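Local coordinates for protein chitin deacetylase 1 (Bombyx mori, PDB 5ZNT) that hydrolyses the N-acetyl groups of N-acetyl-D-glucosamine residues in chitin, with zinc as cofactor, to give chitosan and acetate, at residues A[123-134]-A[368-376]; A[229-237]-A[266-274]. All blocks are in the same frame, centred on the assembly; numbering follows the deposited sequence.

Contact 1. Residues A[123-134]-A[368-376]; sequences EMAGMRVIIEKF and PWLNDPTGD
Helix 117-134 of the polysaccharide deacetylase domain is covered by the C-terminal loop of the chain, an apolar contact between Ile130, Phe134, Pro368 and Pro373 closed at one end by the polar group of Lys133 and Asp376. Lys133 stands with CG anti to its own N (chi1 177°) and runs fully extended, which lays CG over the centre of the Phe134 ring and carries NZ out to the loop. There the ammonium has three partners: Thr374 O in a hydrogen bond of 2.8 Å from NZ, tilted 23° from the carbonyl plane, Asp376 OD1 in a salt bridge of 3.0 Å from NZ, and a water that also donates to Asp376 OD2. Thr374 O lies at the edge of the Phe134 ring as well, 3.3 Å from CZ. Two successive type I turns shape the loop, closed by Asp372 N to Trp369 O and by Gly375 N to Asp372 O; Asp372 O also takes Trp369 N, from the opposite face of its plane to Gly375 N. An ST turn overlaps the second, with Asp376 N donating to Thr374 OG1. Pro373 packs against the helix: its carbonyl O comes 3.2 Å from Ile130 CG1, while its CB lies near Gly126 O. Val129 CG1 touches both Pro373 CB and Thr374 CG2. Pro368 spans two helix residues, its CG 3.6 Å from Phe134 CE2 and its CB 4.0 Å from Ile130 CD1. At the far end Leu370 CD2 meets Glu123 CD at 3.7 Å; the Glu123 carboxylate itself bonds Thr104 OG1 through OE2.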
loop_
_atom_site.group_PDB
_atom_site.type_symbol
_atom_site.label_atom_id
_atom_site.label_comp_id
_atom_site.label_asym_id
_atom_site.label_seq_id
_atom_site.Cartn_x
_atom_site.Cartn_y
_atom_site.Cartn_z
ATOM N N GLU A 123 0.042 -15.806 -8.108
ATOM C CA GLU A 123 0.969 -14.781 -7.632
ATOM C C GLU A 123 0.473 -14.135 -6.343
ATOM O O GLU A 123 1.241 -13.969 -5.399
ATOM C CB GLU A 123 1.178 -13.706 -8.704
ATOM C CG GLU A 123 2.040 -14.166 -9.899
ATOM C CD GLU A 123 3.525 -14.178 -9.553
ATOM O OE1 GLU A 123 3.867 -13.955 -8.377
ATOM O OE2 GLU A 123 4.358 -14.389 -10.451
ATOM N N MET A 124 -0.806 -13.743 -6.292
ATOM C CA MET A 124 -1.262 -12.889 -5.193
ATOM C C MET A 124 -1.904 -13.698 -4.071
ATOM O O MET A 124 -1.562 -13.513 -2.898
ATOM C CB MET A 124 -2.234 -11.816 -5.729
ATOM C CG MET A 124 -1.548 -10.857 -6.747
ATOM S SD MET A 124 -0.051 -10.134 -6.037
ATOM C CE MET A 124 0.359 -9.007 -7.363
ATOM N N ALA A 125 -2.844 -14.591 -4.402
ATOM C CA ALA A 125 -3.391 -15.454 -3.358
ATOM C C ALA A 125 -2.318 -16.394 -2.817
ATOM O O ALA A 125 -2.318 -16.708 -1.624
ATOM C CB ALA A 125 -4.586 -16.254 -3.881
ATOM N N GLY A 126 -1.403 -16.845 -3.678
ATOM C CA GLY A 126 -0.279 -17.634 -3.202
ATOM C C GLY A 126 0.581 -16.879 -2.210
ATOM O O GLY A 126 0.959 -17.409 -1.166
ATOM N N MET A 127 0.897 -15.614 -2.518
ATOM C CA MET A 127 1.707 -14.831 -1.591
ATOM C C MET A 127 0.973 -14.633 -0.271
ATOM O O MET A 127 1.596 -14.663 0.800
ATOM C CB MET A 127 2.077 -13.472 -2.199
ATOM C CG MET A 127 2.944 -12.593 -1.287
ATOM S SD MET A 127 4.464 -13.447 -0.706
ATOM C CE MET A 127 5.168 -12.240 0.423
ATOM N N ARG A 128 -0.351 -14.435 -0.320
ATOM C CA ARG A 128 -1.119 -14.374 0.928
ATOM C C ARG A 128 -0.969 -15.661 1.742
ATOM O O ARG A 128 -0.850 -15.621 2.976
ATOM C CB ARG A 128 -2.600 -14.091 0.638
ATOM C CG ARG A 128 -3.484 -14.036 1.926
ATOM C CD ARG A 128 -4.949 -13.629 1.598
ATOM N NE ARG A 128 -5.550 -14.569 0.663
ATOM C CZ ARG A 128 -6.696 -14.354 0.028
ATOM N NH1 ARG A 128 -7.365 -13.229 0.238
ATOM N NH2 ARG A 128 -7.173 -15.261 -0.814
ATOM N N VAL A 129 -0.982 -16.815 1.076
ATOM C CA VAL A 129 -0.802 -18.082 1.795
ATOM C C VAL A 129 0.571 -18.134 2.467
ATOM O O VAL A 129 0.698 -18.537 3.632
ATOM C CB VAL A 129 -0.995 -19.265 0.827
ATOM C CG1 VAL A 129 -0.361 -20.562 1.384
ATOM C CG2 VAL A 129 -2.483 -19.468 0.502
ATOM N N ILE A 130 1.618 -17.737 1.741
ATOM C CA ILE A 130 2.967 -17.740 2.308
ATOM C C ILE A 130 3.025 -16.884 3.562
ATOM O O ILE A 130 3.536 -17.308 4.614
ATOM C CB ILE A 130 3.988 -17.263 1.257
ATOM C CG1 ILE A 130 3.976 -18.201 0.045
ATOM C CG2 ILE A 130 5.403 -17.183 1.872
ATOM C CD1 ILE A 130 4.927 -17.749 -1.085
ATOM N N ILE A 131 2.507 -15.656 3.474
ATOM C CA ILE A 131 2.556 -14.745 4.619
ATOM C C ILE A 131 1.789 -15.317 5.797
ATOM O O ILE A 131 2.293 -15.342 6.931
ATOM C CB ILE A 131 1.993 -13.368 4.245
ATOM C CG1 ILE A 131 2.901 -12.678 3.209
ATOM C CG2 ILE A 131 1.853 -12.505 5.503
ATOM C CD1 ILE A 131 2.240 -11.425 2.602
ATOM N N GLU A 132 0.537 -15.731 5.557
ATOM C CA GLU A 132 -0.313 -16.219 6.642
ATOM C C GLU A 132 0.333 -17.405 7.339
ATOM O O GLU A 132 0.314 -17.496 8.580
ATOM C CB GLU A 132 -1.701 -16.583 6.107
ATOM C CG GLU A 132 -2.533 -15.339 5.694
ATOM C CD GLU A 132 -3.926 -15.685 5.131
ATOM O OE1 GLU A 132 -4.207 -16.863 4.872
ATOM O OE2 GLU A 132 -4.750 -14.772 4.935
ATOM N N LYS A 133 0.962 -18.299 6.562
ATOM C CA LYS A 133 1.653 -19.427 7.178
ATOM C C LYS A 133 2.931 -18.994 7.891
ATOM O O LYS A 133 3.065 -19.187 9.106
ATOM C CB LYS A 133 1.983 -20.509 6.150
ATOM C CG LYS A 133 2.784 -21.664 6.781
ATOM C CD LYS A 133 2.884 -22.873 5.840
ATOM C CE LYS A 133 3.828 -23.947 6.467
ATOM N NZ LYS A 133 3.904 -25.147 5.561
ATOM N N PHE A 134 3.905 -18.446 7.157
ATOM C CA PHE A 134 5.227 -18.272 7.755
ATOM C C PHE A 134 5.342 -17.067 8.665
ATOM O O PHE A 134 6.304 -17.006 9.441
ATOM C CB PHE A 134 6.292 -18.255 6.665
ATOM C CG PHE A 134 6.393 -19.580 6.000
ATOM C CD1 PHE A 134 7.008 -20.647 6.665
ATOM C CD2 PHE A 134 5.757 -19.806 4.782
ATOM C CE1 PHE A 134 7.068 -21.911 6.090
ATOM C CE2 PHE A 134 5.800 -21.074 4.192
ATOM C CZ PHE A 134 6.464 -22.128 4.847
ATOM N N PRO A 368 8.998 -22.289 -0.624
ATOM C CA PRO A 368 7.689 -21.907 -1.192
ATOM C C PRO A 368 7.845 -21.143 -2.498
ATOM O O PRO A 368 8.741 -20.306 -2.637
ATOM C CB PRO A 368 7.069 -21.018 -0.106
ATOM C CG PRO A 368 7.763 -21.492 1.187
ATOM C CD PRO A 368 9.174 -21.830 0.765
ATOM N N TRP A 369 6.971 -21.446 -3.457
ATOM C CA TRP A 369 6.918 -20.711 -4.718
ATOM C C TRP A 369 5.528 -20.886 -5.322
ATOM O O TRP A 369 4.599 -21.378 -4.665
ATOM C CB TRP A 369 8.042 -21.168 -5.671
ATOM C CG TRP A 369 8.472 -20.108 -6.731
ATOM C CD1 TRP A 369 8.217 -20.134 -8.088
ATOM C CD2 TRP A 369 9.223 -18.906 -6.492
ATOM N NE1 TRP A 369 8.770 -19.018 -8.700
ATOM C CE2 TRP A 369 9.406 -18.263 -7.751
ATOM C CE3 TRP A 369 9.762 -18.312 -5.341
ATOM C CZ2 TRP A 369 10.077 -17.046 -7.882
ATOM C CZ3 TRP A 369 10.456 -17.101 -5.470
ATOM C CH2 TRP A 369 10.609 -16.483 -6.742
ATOM N N LEU A 370 5.382 -20.481 -6.586
ATOM C CA LEU A 370 4.069 -20.422 -7.245
ATOM C C LEU A 370 3.283 -21.722 -7.114
ATOM O O LEU A 370 2.084 -21.707 -6.811
ATOM C CB LEU A 370 4.248 -20.115 -8.737
ATOM C CG LEU A 370 4.516 -18.683 -9.186
ATOM C CD1 LEU A 370 4.811 -18.705 -10.698
ATOM C CD2 LEU A 370 3.303 -17.825 -8.873
ATOM N N ASN A 371 3.907 -22.851 -7.421
ATOM C CA ASN A 371 3.164 -24.110 -7.423
ATOM C C ASN A 371 3.131 -24.787 -6.055
ATOM O O ASN A 371 2.478 -25.816 -5.912
ATOM C CB ASN A 371 3.750 -25.080 -8.444
ATOM C CG ASN A 371 3.535 -24.613 -9.880
ATOM O OD1 ASN A 371 2.614 -23.845 -10.157
ATOM N ND2 ASN A 371 4.377 -25.077 -10.790
ATOM N N ASP A 372 3.819 -24.245 -5.054
ATOM C CA ASP A 372 3.840 -24.835 -3.715
ATOM C C ASP A 372 4.040 -23.718 -2.698
ATOM O O ASP A 372 5.110 -23.576 -2.092
ATOM C CB ASP A 372 4.938 -25.893 -3.612
ATOM C CG ASP A 372 4.907 -26.644 -2.305
ATOM O OD1 ASP A 372 3.925 -26.493 -1.538
ATOM O OD2 ASP A 372 5.883 -27.350 -2.021
ATOM N N PRO A 373 3.014 -22.899 -2.476
ATOM C CA PRO A 373 3.195 -21.758 -1.566
ATOM C C PRO A 373 3.345 -22.159 -0.102
ATOM O O PRO A 373 3.870 -21.356 0.684
ATOM C CB PRO A 373 1.931 -20.902 -1.808
ATOM C CG PRO A 373 0.919 -21.843 -2.399
ATOM C CD PRO A 373 1.723 -22.862 -3.193
ATOM N N THR A 374 2.905 -23.365 0.304
ATOM C CA THR A 374 3.144 -23.781 1.688
ATOM C C THR A 374 4.532 -24.361 1.884
ATOM O O THR A 374 4.972 -24.504 3.040
ATOM C CB THR A 374 2.119 -24.819 2.156
ATOM O OG1 THR A 374 2.259 -26.008 1.381
ATOM C CG2 THR A 374 0.696 -24.295 2.004
ATOM N N GLY A 375 5.228 -24.672 0.792
ATOM C CA GLY A 375 6.507 -25.362 0.851
ATOM C C GLY A 375 6.422 -26.793 1.350
ATOM O O GLY A 375 7.436 -27.346 1.777
ATOM N N ASP A 376 5.234 -27.409 1.325
ATOM C CA ASP A 376 5.086 -28.740 1.914
ATOM C C ASP A 376 5.526 -29.857 0.980
ATOM O O ASP A 376 5.682 -30.992 1.434
ATOM C CB ASP A 376 3.635 -29.000 2.330
ATOM C CG ASP A 376 3.235 -28.227 3.591
ATOM O OD1 ASP A 376 4.124 -27.845 4.374
ATOM O OD2 ASP A 376 2.023 -28.003 3.798
HETATM O O HOH W 1 1.451 -26.300 5.545
#

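Contact 2. Residues A[229-237]-A[266-274]; sequences PGCAMVDSC and GLYFHAAWL
Asp235 OD1 receives two donors, His270 ND1 at 2.6 Å and a water at 2.9 Å from OD1 that in turn accepts from His270 N. His270 lies on strand 265-270, just before helix 271-276, in the parallel sheet of the deacetylase domain, the distorted beta/alpha barrel of the carbohydrate esterase 4 family; its side chain is beside the zinc ligand Asp46 and about 4 Å from the zinc ion. Asp235 comes from the 3-10 segment 234-236. The carboxylate oxygen lies in the imidazole plane, whereas ND1 approaches OD1 from above the carboxylate, 43° out of its plane. Asp235 CG occupies the position between N and the carbonyl carbon (chi1 47°), which turns the acid toward His270 while CB covers the five-membered ring of Trp273, 3.7 Å from its centroid. An alanine here removes the acceptor of His270 ND1, and the imidazole beside the zinc would probably be freer to turn. Val234 fixes the neighbouring backbone by a nearly straight bond from N to Tyr268 O (3.0 Å, 168°), and its two methyls serve two rings: CG1 makes a CH-pi contact over the six-membered ring of Trp273, and CG2 lies over one face of Phe269, toward its rim. Leu274 CD1 takes the opposite face of Phe269. The Cys231-Cys237 disulfide closes the 229-237 loop. Met233, bent at both chi2 and chi3, brings SD to 3.7 Å from Tyr268 CB and CE to 3.5 Å from His270 CE1. At the Ala232 end, one water joins Ala232 O, 2.6 Å away from it, to Gly266 O and Tyr268 N.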
loop_
_atom_site.group_PDB
_atom_site.type_symbol
_atom_site.label_atom_id
_atom_site.label_comp_id
_atom_site.label_asym_id
_atom_site.label_seq_id
_atom_site.Cartn_x
_atom_site.Cartn_y
_atom_site.Cartn_z
ATOM N N PRO A 229 5.036 15.701 -16.219
ATOM C CA PRO A 229 4.299 14.521 -15.750
ATOM C C PRO A 229 4.491 14.363 -14.246
ATOM O O PRO A 229 5.545 14.691 -13.699
ATOM C CB PRO A 229 4.938 13.361 -16.523
ATOM C CG PRO A 229 5.620 14.019 -17.716
ATOM C CD PRO A 229 6.073 15.358 -17.208
ATOM N N GLY A 230 3.450 13.890 -13.573
ATOM C CA GLY A 230 3.560 13.589 -12.156
ATOM C C GLY A 230 4.367 12.317 -11.922
ATOM O O GLY A 230 4.949 11.729 -12.834
ATOM N N CYS A 231 4.391 11.878 -10.659
ATOM C CA CYS A 231 5.084 10.632 -10.333
ATOM C C CYS A 231 4.366 9.966 -9.169
ATOM O O CYS A 231 4.005 10.637 -8.197
ATOM C CB CYS A 231 6.564 10.878 -9.991
ATOM S SG CYS A 231 6.851 12.248 -8.816
ATOM N N ALA A 232 4.137 8.656 -9.278
ATOM C CA ALA A 232 3.402 7.955 -8.228
ATOM C C ALA A 232 4.357 7.392 -7.176
ATOM O O ALA A 232 4.260 7.740 -5.995
ATOM C CB ALA A 232 2.516 6.860 -8.841
ATOM N N MET A 233 5.292 6.541 -7.582
ATOM C CA MET A 233 6.335 6.097 -6.664
ATOM C C MET A 233 7.305 7.239 -6.427
ATOM O O MET A 233 7.760 7.890 -7.376
ATOM C CB MET A 233 7.076 4.882 -7.222
ATOM C CG MET A 233 6.179 3.699 -7.581
ATOM S SD MET A 233 5.269 3.058 -6.148
ATOM C CE MET A 233 6.642 2.626 -5.066
ATOM N N VAL A 234 7.640 7.475 -5.157
ATOM C CA VAL A 234 8.518 8.598 -4.842
ATOM C C VAL A 234 9.839 8.476 -5.590
ATOM O O VAL A 234 10.355 9.463 -6.127
ATOM C CB VAL A 234 8.731 8.710 -3.322
ATOM C CG1 VAL A 234 9.699 9.835 -3.009
ATOM C CG2 VAL A 234 7.395 8.957 -2.636
ATOM N N ASP A 235 10.396 7.266 -5.676
ATOM C CA ASP A 235 11.689 7.142 -6.344
ATOM C C ASP A 235 11.598 7.302 -7.859
ATOM O O ASP A 235 12.640 7.380 -8.520
ATOM C CB ASP A 235 12.320 5.793 -6.016
ATOM C CG ASP A 235 11.343 4.671 -6.161
ATOM O OD1 ASP A 235 10.640 4.389 -5.151
ATOM O OD2 ASP A 235 11.226 4.138 -7.296
ATOM N N SER A 236 10.396 7.327 -8.432
ATOM C CA SER A 236 10.275 7.657 -9.840
ATOM C C SER A 236 10.263 9.167 -10.097
ATOM O O SER A 236 10.201 9.575 -11.264
ATOM C CB SER A 236 9.018 7.007 -10.421
ATOM O OG SER A 236 7.832 7.672 -10.004
ATOM N N CYS A 237 10.325 10.008 -9.053
ATOM C CA CYS A 237 10.407 11.466 -9.227
ATOM C C CYS A 237 11.873 11.845 -9.418
ATOM O O CYS A 237 12.557 12.311 -8.505
ATOM C CB CYS A 237 9.792 12.206 -8.041
ATOM S SG CYS A 237 8.184 11.564 -7.466
ATOM N N GLY A 266 -0.776 9.599 -0.707
ATOM C CA GLY A 266 0.009 8.375 -0.738
ATOM C C GLY A 266 1.457 8.670 -0.962
ATOM O O GLY A 266 1.844 9.251 -1.980
ATOM N N LEU A 267 2.319 8.258 -0.006
ATOM C CA LEU A 267 3.767 8.385 -0.104
ATOM C C LEU A 267 4.352 6.976 -0.244
ATOM O O LEU A 267 4.524 6.247 0.744
ATOM C CB LEU A 267 4.337 9.131 1.098
ATOM C CG LEU A 267 3.689 10.511 1.332
ATOM C CD1 LEU A 267 4.302 11.141 2.607
ATOM C CD2 LEU A 267 3.916 11.413 0.104
ATOM N N TYR A 268 4.654 6.592 -1.473
ATOM C CA TYR A 268 4.924 5.194 -1.808
ATOM C C TYR A 268 6.420 5.015 -2.017
ATOM O O TYR A 268 6.972 5.512 -2.999
ATOM C CB TYR A 268 4.144 4.787 -3.054
ATOM C CG TYR A 268 2.679 5.166 -3.024
ATOM C CD1 TYR A 268 1.857 4.749 -1.984
ATOM C CD2 TYR A 268 2.117 5.926 -4.039
ATOM C CE1 TYR A 268 0.504 5.043 -1.971
ATOM C CE2 TYR A 268 0.769 6.253 -4.021
ATOM C CZ TYR A 268 -0.030 5.810 -2.988
ATOM O OH TYR A 268 -1.375 6.123 -2.981
ATOM N N PHE A 269 7.076 4.310 -1.092
ATOM C CA PHE A 269 8.532 4.208 -1.071
ATOM C C PHE A 269 9.042 2.813 -1.403
ATOM O O PHE A 269 8.346 1.801 -1.248
ATOM C CB PHE A 269 9.103 4.571 0.306
ATOM C CG PHE A 269 8.919 6.013 0.689
ATOM C CD1 PHE A 269 9.811 6.980 0.259
ATOM C CD2 PHE A 269 7.866 6.392 1.504
ATOM C CE1 PHE A 269 9.649 8.320 0.640
ATOM C CE2 PHE A 269 7.681 7.724 1.878
ATOM C CZ PHE A 269 8.563 8.689 1.442
ATOM N N HIS A 270 10.309 2.781 -1.816
ATOM C CA HIS A 270 11.182 1.622 -1.651
ATOM C C HIS A 270 12.179 1.960 -0.563
ATOM O O HIS A 270 12.800 3.025 -0.608
ATOM C CB HIS A 270 11.935 1.277 -2.933
ATOM C CG HIS A 270 11.037 0.870 -4.049
ATOM N ND1 HIS A 270 10.491 1.781 -4.926
ATOM C CD2 HIS A 270 10.571 -0.347 -4.425
ATOM C CE1 HIS A 270 9.741 1.140 -5.808
ATOM N NE2 HIS A 270 9.777 -0.150 -5.529
ATOM N N ALA A 271 12.323 1.054 0.406
ATOM C CA ALA A 271 13.250 1.284 1.508
ATOM C C ALA A 271 14.637 1.643 1.003
ATOM O O ALA A 271 15.293 2.539 1.549
ATOM C CB ALA A 271 13.330 0.041 2.391
ATOM N N ALA A 272 15.105 0.959 -0.043
ATOM C CA ALA A 272 16.478 1.173 -0.493
ATOM C C ALA A 272 16.711 2.630 -0.910
ATOM O O ALA A 272 17.804 3.174 -0.717
ATOM C CB ALA A 272 16.795 0.216 -1.647
ATOM N N TRP A 273 15.696 3.268 -1.502
ATOM C CA TRP A 273 15.811 4.669 -1.900
ATOM C C TRP A 273 16.065 5.568 -0.691
ATOM O O TRP A 273 16.914 6.464 -0.745
ATOM C CB TRP A 273 14.546 5.085 -2.648
ATOM C CG TRP A 273 14.537 6.497 -3.225
ATOM C CD1 TRP A 273 15.026 6.898 -4.450
ATOM C CD2 TRP A 273 13.997 7.678 -2.608
ATOM N NE1 TRP A 273 14.810 8.250 -4.627
ATOM C CE2 TRP A 273 14.190 8.753 -3.515
ATOM C CE3 TRP A 273 13.361 7.932 -1.384
ATOM C CZ2 TRP A 273 13.770 10.056 -3.233
ATOM C CZ3 TRP A 273 12.951 9.220 -1.106
ATOM C CH2 TRP A 273 13.160 10.272 -2.027
ATOM N N LEU A 274 15.368 5.316 0.427
ATOM C CA LEU A 274 15.633 6.065 1.657
ATOM C C LEU A 274 16.981 5.686 2.256
ATOM O O LEU A 274 17.733 6.550 2.716
ATOM C CB LEU A 274 14.525 5.809 2.687
ATOM C CG LEU A 274 13.186 6.462 2.379
ATOM C CD1 LEU A 274 12.072 5.925 3.304
ATOM C CD2 LEU A 274 13.302 8.017 2.459
HETATM O O HOH W 2 4.066 8.573 -3.547
HETATM O O HOH W 3 11.240 5.488 -2.561
#

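In the fold
This chain is the part of a longer protein that holds the polysaccharide deacetylase domain. Both segments of contact 2 come between the two segments of contact 1 along the chain, yet the contacts do not touch: their centres are 28 Å apart and their nearest atoms about 13 Å. The parallel sheet relates them. Strand 265-270 of contact 2 pairs with strand 38-45, which leads to the zinc ligand Asp46; helix 117-134 of contact 1 packs on strand 97-100, which leads to the zinc ligand His101. Contact 2 borders the metal site, with His270 beside Asp46, whereas contact 1 lies further out and ties the C-terminal part of the chain, 368-376, to helix 117-134.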